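Side-chain contacts in 373aa long hypothetical citrate synthase (Sulfolobus tokodaii, PDB 1VGP), which is a citrate synthase-family protein, largely helical, that forms an assembly of two identical subunits: residues T15-I20 with W339-M344; I50-L55 with K116-I121. All blocks are in the same frame, centred on the assembly; numbering follows the deposited sequence.

From the N terminus, the chain passes first through residues 15-20, which lead into strand 18-21, outermost, within this chain, in a small antiparallel sheet, and then through 50-55, at the end of helix 43-52. After 60 intervening residues, 40 of them helical, helix 113-135 brings 116-121 back against 50-55, and interaction 2 closes the shorter loop. Only at helix 327-346 does 339-344 return to 15-20, so the loop of interaction 1 encloses interaction 2 entirely. Their centres lie about 11 Å apart. The two contacts touch, A341 CB standing 3.6 Å from I50 CG2, so that helix 327-346 connects the strand region near the N terminus with the packed helices 43-52 and 113-135.

Interaction 1: residues T15-I20 with W339-M344; sequences TEITYI and WVAHIM
I17 sets its terminal CD1 almost squarely on the imidazole of H342, a CH-pi contact in which CD1 stands 3.6 Å from the ring centroid and 14° off the ring normal. The farthest ring atom, H342 CD2, is only 4.1 Å from I17 CD1, as expected for a methyl centred over a face. The contact joins helix 327-346 of this citrate synthase-family chain to the turn just before strand 18-21, and that turn is an ST turn: the backbone N of I17 donates to T15 OG1 over 3.2 Å with a nearly straight N-H...O angle of 170°. T15 OG1 lies opposite its own backbone N about the CA-CB bond (chi1 -169°), facing the helix, where it approaches H342 CE1 obliquely at 3.7 Å. The same hydroxyl is hydrogen-bonded to E345 OE1, and E345 OE2 takes the backbone N of E16, so one carboxylate binds the turn to the helix. H342 NE2 is hydrogen-bonded to D179 OD2, which restrains the rotation of the imidazole; the same oxygen is hydrogen-bonded to T18 OG1, and H342 ND1 has a weak hydrogen bond with K13 NZ. T15 itself pairs in a parallel beta ladder with a strand of the second subunit, across the dimer interface. Back at the helix, I17 CD1 also packs on the methyl of A341, CD1 to CB 4.1 Å.

Interaction 2: residues I50-L55 with K116-I121; sequences ILYGKL and KGIKLI
L51 reaches across to I118 and I121 from the last turn of helix 43-52. Its CB starts close to home, lying 4.1 Å above the plane of the Y52 ring and over the ring's centre. CG, anti to the carbonyl carbon of L51 (chi1 -68°), splits into two methyls that part company. One branch, CD2, turns to helix 327-346 and packs beside V340 and A341. The other, CD1, makes the main contact, standing 3.6 Å from I118 CD1; it also comes within 4.5 Å of I121 CD1, one helical turn further on. L51 thus lies where helices 43-52, 113-135 and 327-346 meet in this largely helical fold of the citrate synthase family. I118 CD1 has a second partner, since it lies 4.2 Å from Y52 OH, the two side chains crossing at about a right angle. The phenol oxygen is held by a hydrogen bond to D114 OD2, near the start of helix 113-135, while Y48 meets the Y52 ring edge-to-face. On helix 58-70, F64, K67 and L68 pack against the I118 side chain, in which chi2 -60° puts CD1 between its own CA and CG2, on the side facing L51.

Interaction 1: residues T15-I20 with W339-M344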
loop_
_atom_site.group_PDB
_atom_site.type_symbol
_atom_site.label_atom_id
_atom_site.label_comp_id
_atom_site.label_asym_id
_atom_site.label_seq_id
_atom_site.Cartn_x
_atom_site.Cartn_y
_atom_site.Cartn_z
ATOM N N THR A 15 -16.698 8.238 -11.742
ATOM C CA THR A 15 -16.679 8.979 -10.500
ATOM C C THR A 15 -17.635 10.164 -10.520
ATOM O O THR A 15 -17.972 10.687 -11.582
ATOM C CB THR A 15 -15.271 9.477 -10.193
ATOM O OG1 THR A 15 -15.229 9.986 -8.855
ATOM C CG2 THR A 15 -14.872 10.565 -11.179
ATOM N N GLU A 16 -18.067 10.584 -9.336
ATOM C CA GLU A 16 -18.912 11.762 -9.216
ATOM C C GLU A 16 -18.257 12.782 -8.305
ATOM O O GLU A 16 -18.800 13.859 -8.076
ATOM C CB GLU A 16 -20.271 11.371 -8.658
ATOM C CG GLU A 16 -20.948 10.263 -9.435
ATOM C CD GLU A 16 -22.452 10.368 -9.378
ATOM O OE1 GLU A 16 -22.999 11.309 -9.991
ATOM O OE2 GLU A 16 -23.083 9.515 -8.717
ATOM N N ILE A 17 -17.078 12.437 -7.796
ATOM C CA ILE A 17 -16.437 13.208 -6.738
ATOM C C ILE A 17 -15.758 14.493 -7.221
ATOM O O ILE A 17 -16.125 15.586 -6.788
ATOM C CB ILE A 17 -15.412 12.346 -6.001
ATOM C CG1 ILE A 17 -16.117 11.139 -5.388
ATOM C CG2 ILE A 17 -14.703 13.176 -4.933
ATOM C CD1 ILE A 17 -15.201 9.988 -5.083
ATOM N N THR A 18 -14.767 14.368 -8.097
ATOM C CA THR A 18 -13.988 15.531 -8.514
ATOM C C THR A 18 -13.917 15.602 -10.035
ATOM O O THR A 18 -13.715 14.578 -10.692
ATOM C CB THR A 18 -12.547 15.475 -7.935
ATOM O OG1 THR A 18 -12.611 15.515 -6.505
ATOM C CG2 THR A 18 -11.711 16.651 -8.422
ATOM N N TYR A 19 -14.102 16.804 -10.582
ATOM C CA TYR A 19 -13.984 17.045 -12.017
ATOM C C TYR A 19 -12.990 18.156 -12.295
ATOM O O TYR A 19 -13.074 19.243 -11.716
ATOM C CB TYR A 19 -15.340 17.437 -12.620
ATOM C CG TYR A 19 -15.258 17.821 -14.087
ATOM C CD1 TYR A 19 -14.991 16.861 -15.063
ATOM C CD2 TYR A 19 -15.404 19.145 -14.494
ATOM C CE1 TYR A 19 -14.867 17.208 -16.405
ATOM C CE2 TYR A 19 -15.284 19.510 -15.835
ATOM C CZ TYR A 19 -15.007 18.538 -16.788
ATOM O OH TYR A 19 -14.831 18.899 -18.115
ATOM N N ILE A 20 -12.056 17.888 -13.196
ATOM C CA ILE A 20 -11.060 18.877 -13.593
ATOM C C ILE A 20 -11.186 19.152 -15.083
ATOM O O ILE A 20 -11.111 18.238 -15.894
ATOM C CB ILE A 20 -9.635 18.360 -13.321
ATOM C CG1 ILE A 20 -9.518 17.930 -11.853
ATOM C CG2 ILE A 20 -8.605 19.438 -13.686
ATOM C CD1 ILE A 20 -8.286 17.120 -11.546
ATOM N N TRP A 339 -9.151 10.052 -0.518
ATOM C CA TRP A 339 -8.946 8.615 -0.590
ATOM C C TRP A 339 -10.151 7.854 -0.029
ATOM O O TRP A 339 -10.627 6.886 -0.628
ATOM C CB TRP A 339 -7.689 8.222 0.189
ATOM C CG TRP A 339 -6.426 8.755 -0.390
ATOM C CD1 TRP A 339 -6.229 9.186 -1.668
ATOM C CD2 TRP A 339 -5.172 8.917 0.292
ATOM N NE1 TRP A 339 -4.927 9.612 -1.827
ATOM C CE2 TRP A 339 -4.261 9.458 -0.646
ATOM C CE3 TRP A 339 -4.734 8.653 1.593
ATOM C CZ2 TRP A 339 -2.930 9.746 -0.310
ATOM C CZ3 TRP A 339 -3.410 8.940 1.923
ATOM C CH2 TRP A 339 -2.525 9.480 0.975
ATOM N N VAL A 340 -10.635 8.285 1.131
ATOM C CA VAL A 340 -11.748 7.607 1.778
ATOM C C VAL A 340 -12.964 7.676 0.871
ATOM O O VAL A 340 -13.664 6.687 0.683
ATOM C CB VAL A 340 -12.072 8.258 3.133
ATOM C CG1 VAL A 340 -13.325 7.644 3.737
ATOM C CG2 VAL A 340 -10.890 8.083 4.067
ATOM N N ALA A 341 -13.192 8.852 0.295
ATOM C CA ALA A 341 -14.329 9.088 -0.593
ATOM C C ALA A 341 -14.318 8.128 -1.772
ATOM O O ALA A 341 -15.328 7.493 -2.076
ATOM C CB ALA A 341 -14.316 10.536 -1.104
ATOM N N HIS A 342 -13.177 8.038 -2.444
ATOM C CA HIS A 342 -13.060 7.208 -3.636
ATOM C C HIS A 342 -13.293 5.742 -3.318
ATOM O O HIS A 342 -13.974 5.044 -4.077
ATOM C CB HIS A 342 -11.681 7.398 -4.281
ATOM C CG HIS A 342 -11.612 8.596 -5.170
ATOM N ND1 HIS A 342 -12.177 8.617 -6.425
ATOM C CD2 HIS A 342 -11.128 9.841 -4.951
ATOM C CE1 HIS A 342 -12.048 9.826 -6.940
ATOM N NE2 HIS A 342 -11.416 10.589 -6.068
ATOM N N ILE A 343 -12.736 5.290 -2.193
ATOM C CA ILE A 343 -12.930 3.926 -1.717
ATOM C C ILE A 343 -14.418 3.665 -1.462
ATOM O O ILE A 343 -14.965 2.641 -1.890
ATOM C CB ILE A 343 -12.119 3.694 -0.420
ATOM C CG1 ILE A 343 -10.624 3.697 -0.743
ATOM C CG2 ILE A 343 -12.538 2.394 0.244
ATOM C CD1 ILE A 343 -9.716 3.724 0.475
ATOM N N MET A 344 -15.065 4.602 -0.771
ATOM C CA MET A 344 -16.502 4.518 -0.544
ATOM C C MET A 344 -17.228 4.379 -1.879
ATOM O O MET A 344 -18.095 3.521 -2.041
ATOM C CB MET A 344 -16.998 5.761 0.192
ATOM C CG MET A 344 -17.094 5.599 1.701
ATOM S SD MET A 344 -17.192 7.179 2.593
ATOM C CE MET A 344 -18.900 7.580 2.423
#

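Interaction 2: residues I50-L55 with K116-I121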
loop_
_atom_site.group_PDB
_atom_site.type_symbol
_atom_site.label_atom_id
_atom_site.label_comp_id
_atom_site.label_asym_id
_atom_site.label_seq_id
_atom_site.Cartn_x
_atom_site.Cartn_y
_atom_site.Cartn_z
ATOM N N ILE A 50 -17.707 15.882 0.029
ATOM C CA ILE A 50 -16.935 14.989 -0.803
ATOM C C ILE A 50 -17.182 13.543 -0.408
ATOM O O ILE A 50 -17.291 12.682 -1.276
ATOM C CB ILE A 50 -15.437 15.375 -0.741
ATOM C CG1 ILE A 50 -15.154 16.346 -1.887
ATOM C CG2 ILE A 50 -14.541 14.152 -0.848
ATOM C CD1 ILE A 50 -13.752 16.848 -1.943
ATOM N N LEU A 51 -17.302 13.275 0.889
ATOM C CA LEU A 51 -17.629 11.919 1.322
ATOM C C LEU A 51 -19.041 11.502 0.894
ATOM O O LEU A 51 -19.252 10.383 0.446
ATOM C CB LEU A 51 -17.512 11.787 2.845
ATOM C CG LEU A 51 -16.130 11.887 3.505
ATOM C CD1 LEU A 51 -16.265 11.564 4.979
ATOM C CD2 LEU A 51 -15.158 10.934 2.838
ATOM N N TYR A 52 -20.009 12.399 1.033
ATOM C CA TYR A 52 -21.411 12.013 0.896
ATOM C C TYR A 52 -22.089 12.548 -0.356
ATOM O O TYR A 52 -23.204 12.155 -0.670
ATOM C CB TYR A 52 -22.185 12.458 2.126
ATOM C CG TYR A 52 -21.695 11.803 3.388
ATOM C CD1 TYR A 52 -21.676 10.414 3.504
ATOM C CD2 TYR A 52 -21.240 12.562 4.465
ATOM C CE1 TYR A 52 -21.217 9.790 4.662
ATOM C CE2 TYR A 52 -20.779 11.951 5.628
ATOM C CZ TYR A 52 -20.768 10.565 5.721
ATOM O OH TYR A 52 -20.317 9.948 6.864
ATOM N N GLY A 53 -21.426 13.453 -1.068
ATOM C CA GLY A 53 -21.930 13.868 -2.368
ATOM C C GLY A 53 -22.955 14.991 -2.336
ATOM O O GLY A 53 -23.570 15.289 -3.355
ATOM N N LYS A 54 -23.149 15.619 -1.181
ATOM C CA LYS A 54 -23.972 16.823 -1.130
ATOM C C LYS A 54 -23.628 17.685 0.080
ATOM O O LYS A 54 -23.111 17.180 1.077
ATOM C CB LYS A 54 -25.461 16.455 -1.100
ATOM C CG LYS A 54 -25.839 15.466 -0.004
ATOM C CD LYS A 54 -26.792 16.080 1.024
ATOM C CE LYS A 54 -27.084 15.100 2.165
ATOM N NZ LYS A 54 -28.441 15.302 2.760
ATOM N N LEU A 55 -23.906 18.984 -0.023
ATOM C CA LEU A 55 -23.719 19.898 1.095
ATOM C C LEU A 55 -24.653 19.475 2.214
ATOM O O LEU A 55 -25.809 19.137 1.962
ATOM C CB LEU A 55 -24.037 21.333 0.670
ATOM C CG LEU A 55 -23.165 21.934 -0.437
ATOM C CD1 LEU A 55 -23.840 23.164 -0.989
ATOM C CD2 LEU A 55 -21.780 22.279 0.107
ATOM N N LYS A 116 -15.489 4.862 10.227
ATOM C CA LYS A 116 -14.078 4.509 10.285
ATOM C C LYS A 116 -13.253 5.577 9.553
ATOM O O LYS A 116 -12.202 6.007 10.028
ATOM C CB LYS A 116 -13.888 3.136 9.629
ATOM C CG LYS A 116 -12.548 2.461 9.867
ATOM C CD LYS A 116 -12.374 1.998 11.313
ATOM C CE LYS A 116 -13.314 0.854 11.683
ATOM N NZ LYS A 116 -13.499 -0.089 10.552
ATOM N N GLY A 117 -13.747 6.023 8.403
ATOM C CA GLY A 117 -13.073 7.090 7.676
ATOM C C GLY A 117 -12.949 8.411 8.424
ATOM O O GLY A 117 -11.863 8.990 8.454
ATOM N N ILE A 118 -14.046 8.893 9.011
ATOM C CA ILE A 118 -14.019 10.131 9.782
ATOM C C ILE A 118 -12.887 10.105 10.798
ATOM O O ILE A 118 -12.047 11.008 10.844
ATOM C CB ILE A 118 -15.305 10.351 10.589
ATOM C CG1 ILE A 118 -16.543 10.135 9.712
ATOM C CG2 ILE A 118 -15.285 11.736 11.202
ATOM C CD1 ILE A 118 -16.634 11.051 8.541
ATOM N N LYS A 119 -12.873 9.060 11.621
ATOM C CA LYS A 119 -11.934 8.980 12.735
ATOM C C LYS A 119 -10.483 8.982 12.243
ATOM O O LYS A 119 -9.633 9.689 12.788
ATOM C CB LYS A 119 -12.228 7.730 13.581
ATOM C CG LYS A 119 -12.049 6.395 12.854
ATOM C CD LYS A 119 -11.148 5.422 13.633
ATOM C CE LYS A 119 -9.677 5.881 13.644
ATOM N NZ LYS A 119 -8.783 5.011 14.486
ATOM N N LEU A 120 -10.203 8.203 11.205
ATOM C CA LEU A 120 -8.886 8.225 10.583
ATOM C C LEU A 120 -8.496 9.640 10.167
ATOM O O LEU A 120 -7.403 10.112 10.491
ATOM C CB LEU A 120 -8.867 7.319 9.349
ATOM C CG LEU A 120 -7.789 6.241 9.311
ATOM C CD1 LEU A 120 -7.707 5.683 7.896
ATOM C CD2 LEU A 120 -6.443 6.804 9.757
ATOM N N ILE A 121 -9.403 10.300 9.446
ATOM C CA ILE A 121 -9.158 11.626 8.884
ATOM C C ILE A 121 -8.812 12.616 9.999
ATOM O O ILE A 121 -7.924 13.457 9.859
ATOM C CB ILE A 121 -10.420 12.123 8.120
ATOM C CG1 ILE A 121 -10.631 11.267 6.874
ATOM C CG2 ILE A 121 -10.273 13.585 7.742
ATOM C CD1 ILE A 121 -11.953 11.473 6.201
#